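Local atomic coordinates of trilobed Protease (Pyrococcus furiosus, PDB entry 2GOP), a protein that is probably a peptide-cleaving hydrolase, represented here by its seven-bladed beta-propeller domain, whose ring has an open Velcro topology. Residues 82-87 against 100-105; 122-127 against 153-158. All coordinates share one frame; numbering follows the deposited sequence.

Contact 1: residues 82-87 against 100-105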
loop_
_atom_site.group_PDB
_atom_site.type_symbol
_atom_site.label_atom_id
_atom_site.label_comp_id
_atom_site.label_asym_id
_atom_site.label_seq_id
_atom_site.Cartn_x
_atom_site.Cartn_y
_atom_site.Cartn_z
ATOM N N LYS A 82 -22.676 -17.052 1.140
ATOM C CA LYS A 82 -22.334 -16.985 2.560
ATOM C C LYS A 82 -21.392 -15.829 2.886
ATOM O O LYS A 82 -21.228 -15.482 4.058
ATOM C CB LYS A 82 -21.657 -18.283 3.006
ATOM C CG LYS A 82 -22.550 -19.289 3.713
ATOM C CD LYS A 82 -21.701 -20.451 4.232
ATOM C CE LYS A 82 -22.205 -21.003 5.553
ATOM N NZ LYS A 82 -21.190 -21.901 6.174
ATOM N N LYS A 83 -20.773 -15.244 1.861
ATOM C CA LYS A 83 -19.687 -14.277 2.042
ATOM C C LYS A 83 -18.566 -14.878 2.906
ATOM O O LYS A 83 -18.151 -14.300 3.909
ATOM C CB LYS A 83 -20.192 -12.960 2.652
ATOM C CG LYS A 83 -21.065 -12.115 1.742
ATOM C CD LYS A 83 -21.280 -10.730 2.355
ATOM C CE LYS A 83 -22.211 -9.861 1.518
ATOM N NZ LYS A 83 -22.325 -8.473 2.056
ATOM N N VAL A 84 -18.102 -16.061 2.521
ATOM C CA VAL A 84 -16.959 -16.688 3.179
ATOM C C VAL A 84 -16.022 -17.265 2.141
ATOM O O VAL A 84 -16.452 -17.638 1.048
ATOM C CB VAL A 84 -17.372 -17.817 4.143
ATOM C CG1 VAL A 84 -18.110 -17.248 5.346
ATOM C CG2 VAL A 84 -18.206 -18.862 3.423
ATOM N N SER A 85 -14.741 -17.316 2.494
ATOM C CA SER A 85 -13.719 -17.937 1.664
ATOM C C SER A 85 -13.391 -19.272 2.282
ATOM O O SER A 85 -13.208 -19.365 3.490
ATOM C CB SER A 85 -12.452 -17.080 1.634
ATOM O OG SER A 85 -12.780 -15.712 1.557
ATOM N N GLU A 86 -13.289 -20.301 1.457
ATOM C CA GLU A 86 -13.049 -21.632 1.967
ATOM C C GLU A 86 -11.700 -22.115 1.504
ATOM O O GLU A 86 -11.327 -21.898 0.353
ATOM C CB GLU A 86 -14.112 -22.587 1.458
ATOM C CG GLU A 86 -15.534 -22.109 1.676
ATOM C CD GLU A 86 -16.494 -22.836 0.781
ATOM O OE1 GLU A 86 -16.161 -23.950 0.344
ATOM O OE2 GLU A 86 -17.572 -22.286 0.494
ATOM N N ILE A 87 -10.972 -22.762 2.405
ATOM C CA ILE A 87 -9.757 -23.465 2.031
ATOM C C ILE A 87 -10.098 -24.938 1.794
ATOM O O ILE A 87 -10.809 -25.558 2.589
ATOM C CB ILE A 87 -8.654 -23.319 3.088
ATOM C CG1 ILE A 87 -8.292 -21.843 3.274
ATOM C CG2 ILE A 87 -7.418 -24.131 2.691
ATOM C CD1 ILE A 87 -7.911 -21.083 1.988
ATOM N N ILE A 100 -11.597 -27.778 4.024
ATOM C CA ILE A 100 -10.970 -27.991 5.333
ATOM C C ILE A 100 -11.145 -26.832 6.312
ATOM O O ILE A 100 -10.938 -27.005 7.510
ATOM C CB ILE A 100 -9.476 -28.332 5.206
ATOM C CG1 ILE A 100 -8.670 -27.134 4.681
ATOM C CG2 ILE A 100 -9.307 -29.548 4.331
ATOM C CD1 ILE A 100 -7.156 -27.222 4.955
ATOM N N LEU A 101 -11.546 -25.667 5.814
ATOM C CA LEU A 101 -11.655 -24.478 6.644
ATOM C C LEU A 101 -12.540 -23.429 5.996
ATOM O O LEU A 101 -12.605 -23.324 4.779
ATOM C CB LEU A 101 -10.266 -23.875 6.876
ATOM C CG LEU A 101 -10.208 -22.645 7.785
ATOM C CD1 LEU A 101 -10.051 -23.097 9.230
ATOM C CD2 LEU A 101 -9.089 -21.725 7.350
ATOM N N GLU A 102 -13.197 -22.649 6.843
ATOM C CA GLU A 102 -14.012 -21.519 6.437
ATOM C C GLU A 102 -13.513 -20.260 7.149
ATOM O O GLU A 102 -13.233 -20.284 8.353
ATOM C CB GLU A 102 -15.471 -21.784 6.817
ATOM C CG GLU A 102 -16.473 -21.014 5.994
ATOM C CD GLU A 102 -17.902 -21.466 6.235
ATOM O OE1 GLU A 102 -18.109 -22.661 6.538
ATOM O OE2 GLU A 102 -18.818 -20.625 6.111
ATOM N N ALA A 103 -13.398 -19.167 6.405
ATOM C CA ALA A 103 -12.997 -17.887 6.984
ATOM C C ALA A 103 -13.585 -16.737 6.185
ATOM O O ALA A 103 -14.017 -16.916 5.058
ATOM C CB ALA A 103 -11.482 -17.775 7.036
ATOM N N LYS A 104 -13.584 -15.552 6.782
ATOM C CA LYS A 104 -14.116 -14.359 6.139
ATOM C C LYS A 104 -13.229 -14.011 4.952
ATOM O O LYS A 104 -13.703 -13.873 3.828
ATOM C CB LYS A 104 -14.162 -13.203 7.145
ATOM C CG LYS A 104 -15.046 -12.030 6.761
ATOM C CD LYS A 104 -14.985 -10.950 7.851
ATOM C CE LYS A 104 -16.024 -9.837 7.654
ATOM N NZ LYS A 104 -17.357 -10.144 8.262
ATOM N N ASN A 105 -11.932 -13.893 5.219
ATOM C CA ASN A 105 -10.951 -13.538 4.209
ATOM C C ASN A 105 -9.656 -14.334 4.420
ATOM O O ASN A 105 -9.300 -14.657 5.548
ATOM C CB ASN A 105 -10.676 -12.034 4.293
ATOM C CG ASN A 105 -9.873 -11.515 3.115
ATOM O OD1 ASN A 105 -8.753 -11.025 3.280
ATOM N ND2 ASN A 105 -10.441 -11.621 1.917
#
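Lys-82 and Glu-102 meet nearly at a right angle, the lysine chain reaching across so that its NZ lies 2.7 Å from Glu-102 OE2. This salt bridge uses the syn lone pair of OE2. Val-84 lies against the same carboxylate arm, with Val-84 CG2 3.3 Å from Glu-102 OE2. Glu-102 reaches this place because its CG is anti to the backbone N (chi1 -156°) and the chain beyond is extended. Its OE1 is salt-bridged to Lys-99. A glutamine in its place would probably leave Lys-82 and Lys-99 without a negative mate. Strands 84-91 and 96-103 form the outer hairpin of a four-stranded antiparallel propeller blade, and strand 96-103 is one of the blade's two edge strands. Ser-85 and Ala-103 are a hydrogen-bonded pair, joined by two backbone bonds. Ser-85 OG also gives a bond to Lys-104 O, 3.1 Å away, from above the carbonyl plane. On the face that carries Ser-85 and Ala-103, Ile-87 and Leu-101 lie side by side and point the same way, CB to CB 4.2 Å. Ile-87 CG2 also packs on Ile-100 CG1 at 3.8 Å. Ile-100 and Leu-101 form a classic beta bulge opposite Ile-87. Ile-87 O takes a bond from Ile-100 N at 2.8 Å and a weak one from Leu-101 N. Leu-101 and Ala-103 rest on Trp-155 of the next blade, and Ile-87 touches Ile-106 and Leu-109 there.

Contact 2: residues 122-127 against 153-158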
loop_
_atom_site.group_PDB
_atom_site.type_symbol
_atom_site.label_atom_id
_atom_site.label_comp_id
_atom_site.label_asym_id
_atom_site.label_seq_id
_atom_site.Cartn_x
_atom_site.Cartn_y
_atom_site.Cartn_z
ATOM N N GLY A 122 -5.452 -15.422 7.803
ATOM C CA GLY A 122 -6.678 -14.783 7.379
ATOM C C GLY A 122 -7.469 -14.184 8.518
ATOM O O GLY A 122 -6.932 -13.922 9.602
ATOM N N PHE A 123 -8.749 -13.954 8.254
ATOM C CA PHE A 123 -9.631 -13.272 9.187
ATOM C C PHE A 123 -10.843 -14.130 9.473
ATOM O O PHE A 123 -11.525 -14.599 8.556
ATOM C CB PHE A 123 -10.022 -11.918 8.618
ATOM C CG PHE A 123 -8.860 -10.988 8.496
ATOM C CD1 PHE A 123 -8.059 -11.002 7.357
ATOM C CD2 PHE A 123 -8.523 -10.143 9.544
ATOM C CE1 PHE A 123 -6.964 -10.168 7.252
ATOM C CE2 PHE A 123 -7.435 -9.296 9.447
ATOM C CZ PHE A 123 -6.656 -9.304 8.297
ATOM N N LYS A 124 -11.090 -14.335 10.760
ATOM C CA LYS A 124 -12.026 -15.347 11.232
ATOM C C LYS A 124 -13.448 -14.956 10.870
ATOM O O LYS A 124 -13.758 -13.767 10.709
ATOM C CB LYS A 124 -11.901 -15.501 12.752
ATOM C CG LYS A 124 -11.969 -16.917 13.274
ATOM C CD LYS A 124 -11.447 -16.950 14.691
ATOM C CE LYS A 124 -11.486 -18.337 15.282
ATOM N NZ LYS A 124 -10.642 -18.398 16.512
ATOM N N ARG A 125 -14.306 -15.964 10.748
ATOM C CA ARG A 125 -15.705 -15.748 10.402
ATOM C C ARG A 125 -16.602 -15.846 11.641
ATOM O O ARG A 125 -16.335 -16.634 12.557
ATOM C CB ARG A 125 -16.147 -16.723 9.296
ATOM C CG ARG A 125 -16.264 -18.202 9.695
ATOM C CD ARG A 125 -17.657 -18.560 10.212
ATOM N NE ARG A 125 -18.046 -19.935 9.894
ATOM C CZ ARG A 125 -17.603 -21.023 10.524
ATOM N NH1 ARG A 125 -16.730 -20.930 11.523
ATOM N NH2 ARG A 125 -18.036 -22.222 10.143
ATOM N N ARG A 126 -17.649 -15.021 11.656
ATOM C CA ARG A 126 -18.648 -15.004 12.731
ATOM C C ARG A 126 -19.384 -16.339 12.881
ATOM O O ARG A 126 -19.628 -17.032 11.893
ATOM C CB ARG A 126 -19.683 -13.892 12.481
ATOM C CG ARG A 126 -20.427 -14.013 11.146
ATOM C CD ARG A 126 -21.643 -13.107 11.071
ATOM N NE ARG A 126 -21.285 -11.711 10.823
ATOM C CZ ARG A 126 -22.149 -10.755 10.477
ATOM N NH1 ARG A 126 -23.445 -11.024 10.323
ATOM N NH2 ARG A 126 -21.713 -9.516 10.275
ATOM N N GLU A 127 -19.747 -16.672 14.119
ATOM C CA GLU A 127 -20.506 -17.890 14.435
ATOM C C GLU A 127 -19.697 -19.155 14.134
ATOM O O GLU A 127 -19.852 -20.177 14.804
ATOM C CB GLU A 127 -21.846 -17.922 13.682
ATOM C CG GLU A 127 -22.645 -16.622 13.760
ATOM C CD GLU A 127 -23.821 -16.596 12.800
ATOM O OE1 GLU A 127 -24.881 -17.169 13.139
ATOM O OE2 GLU A 127 -23.687 -15.991 11.713
ATOM N N THR A 153 -5.842 -14.135 12.117
ATOM C CA THR A 153 -5.774 -15.504 12.624
ATOM C C THR A 153 -4.822 -16.373 11.796
ATOM O O THR A 153 -4.830 -16.341 10.559
ATOM C CB THR A 153 -7.174 -16.152 12.676
ATOM O OG1 THR A 153 -8.020 -15.380 13.535
ATOM C CG2 THR A 153 -7.098 -17.568 13.203
ATOM N N PHE A 154 -3.995 -17.126 12.512
ATOM C CA PHE A 154 -3.062 -18.085 11.938
ATOM C C PHE A 154 -3.536 -19.510 12.273
ATOM O O PHE A 154 -3.686 -19.863 13.448
ATOM C CB PHE A 154 -1.654 -17.869 12.509
ATOM C CG PHE A 154 -1.030 -16.517 12.166
ATOM C CD1 PHE A 154 -1.533 -15.340 12.703
ATOM C CD2 PHE A 154 0.093 -16.440 11.342
ATOM C CE1 PHE A 154 -0.952 -14.106 12.407
ATOM C CE2 PHE A 154 0.669 -15.218 11.047
ATOM C CZ PHE A 154 0.146 -14.043 11.596
ATOM N N TRP A 155 -3.764 -20.323 11.242
ATOM C CA TRP A 155 -4.105 -21.728 11.425
ATOM C C TRP A 155 -3.012 -22.627 10.850
ATOM O O TRP A 155 -2.555 -22.415 9.720
ATOM C CB TRP A 155 -5.389 -22.090 10.685
ATOM C CG TRP A 155 -6.649 -21.412 11.086
ATOM C CD1 TRP A 155 -7.545 -21.846 12.000
ATOM C CD2 TRP A 155 -7.226 -20.238 10.483
ATOM N NE1 TRP A 155 -8.628 -20.991 12.048
ATOM C CE2 TRP A 155 -8.451 -19.999 11.121
ATOM C CE3 TRP A 155 -6.801 -19.347 9.487
ATOM C CZ2 TRP A 155 -9.265 -18.907 10.798
ATOM C CZ3 TRP A 155 -7.608 -18.274 9.166
ATOM C CH2 TRP A 155 -8.822 -18.055 9.830
ATOM N N ILE A 156 -2.614 -23.642 11.608
ATOM C CA ILE A 156 -1.823 -24.732 11.054
ATOM C C ILE A 156 -2.749 -25.931 10.921
ATOM O O ILE A 156 -3.289 -26.419 11.911
ATOM C CB ILE A 156 -0.611 -25.083 11.926
ATOM C CG1 ILE A 156 0.304 -23.861 12.070
ATOM C CG2 ILE A 156 0.187 -26.230 11.310
ATOM C CD1 ILE A 156 1.603 -24.164 12.809
ATOM N N PHE A 157 -2.963 -26.363 9.685
ATOM C CA PHE A 157 -3.780 -27.519 9.404
ATOM C C PHE A 157 -2.882 -28.693 9.023
ATOM O O PHE A 157 -1.909 -28.538 8.284
ATOM C CB PHE A 157 -4.761 -27.224 8.267
ATOM C CG PHE A 157 -5.814 -28.276 8.110
ATOM C CD1 PHE A 157 -6.997 -28.203 8.835
ATOM C CD2 PHE A 157 -5.612 -29.362 7.268
ATOM C CE1 PHE A 157 -7.960 -29.182 8.706
ATOM C CE2 PHE A 157 -6.579 -30.352 7.146
ATOM C CZ PHE A 157 -7.746 -30.256 7.859
ATOM N N ASP A 158 -3.233 -29.867 9.535
ATOM C CA ASP A 158 -2.475 -31.088 9.320
ATOM C C ASP A 158 -3.288 -32.005 8.427
ATOM O O ASP A 158 -4.379 -32.425 8.798
ATOM C CB ASP A 158 -2.216 -31.750 10.676
ATOM C CG ASP A 158 -1.500 -33.088 10.565
ATOM O OD1 ASP A 158 -1.012 -33.441 9.473
ATOM O OD2 ASP A 158 -1.437 -33.796 11.592
HETATM O O HOH W 1 -9.349 -13.236 12.652
#
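This is the last backbone pair between two neighbouring strands of one blade of the beta-propeller. Strands 117-123 and 151-158 are the two middle strands of that four-stranded antiparallel sheet. Gly-122 and Thr-153 form a hydrogen-bonded pair with bonds in both directions. Gly-122 N gives to Thr-153 O, and Thr-153 N gives to Gly-122 O at 2.7 Å. Beyond this pair 122-127 parts from strand 151-158, though Phe-123 still pairs on its other side with Lys-104 and Asn-105. The remaining contacts run through the indole, the Lys-124 chain and a water. The Trp-155 indole reaches back along the sheet, its CG beside the backbone N (chi1 -62°). Trp-155 CZ3 comes within 3.8 Å of Gly-122 N. Phe-123 N lies at the ring edge, near its plane. Thr-153 CG2 sits 3.4 Å above one face of the indole, offset toward the rim. Lys-124 crosses Trp-155 obliquely, with Lys-124 CG 4.2 Å from Trp-155 CZ2. The lysine chain then runs on, extended, to a salt bridge with Glu-167 on strand 163-171. Leu-101 and Ala-103 of the preceding blade also touch the indole, so Trp-155 takes part in the packing between blades. Where direct backbone pairing has ended, a water bridges the two segments: it accepts from Lys-124 N at 2.8 Å and is hydrogen-bonded to Thr-153 OG1 at 2.7 Å.

In the fold
Contacts 1 and 2 belong to successive blades of the propeller, and their centres lie about 9 Å apart. Contact 1 joins a middle strand to an edge strand of its blade. Contact 2 joins two middle strands. Contact 1 is partly buried, with Glu-86 and Glu-102 on one face and mainly apolar side chains, with Ser-85, on the other. Contact 2 is more buried and has a single backbone pair, an indole and a water. The chain passes from contact 1 straight into the next blade, where Lys-104 and Asn-105 form a classic bulge facing Phe-123, with probable backbone hydrogen bonds. Between the blades, Ile-100 CD1 packs on Phe-157 CD2.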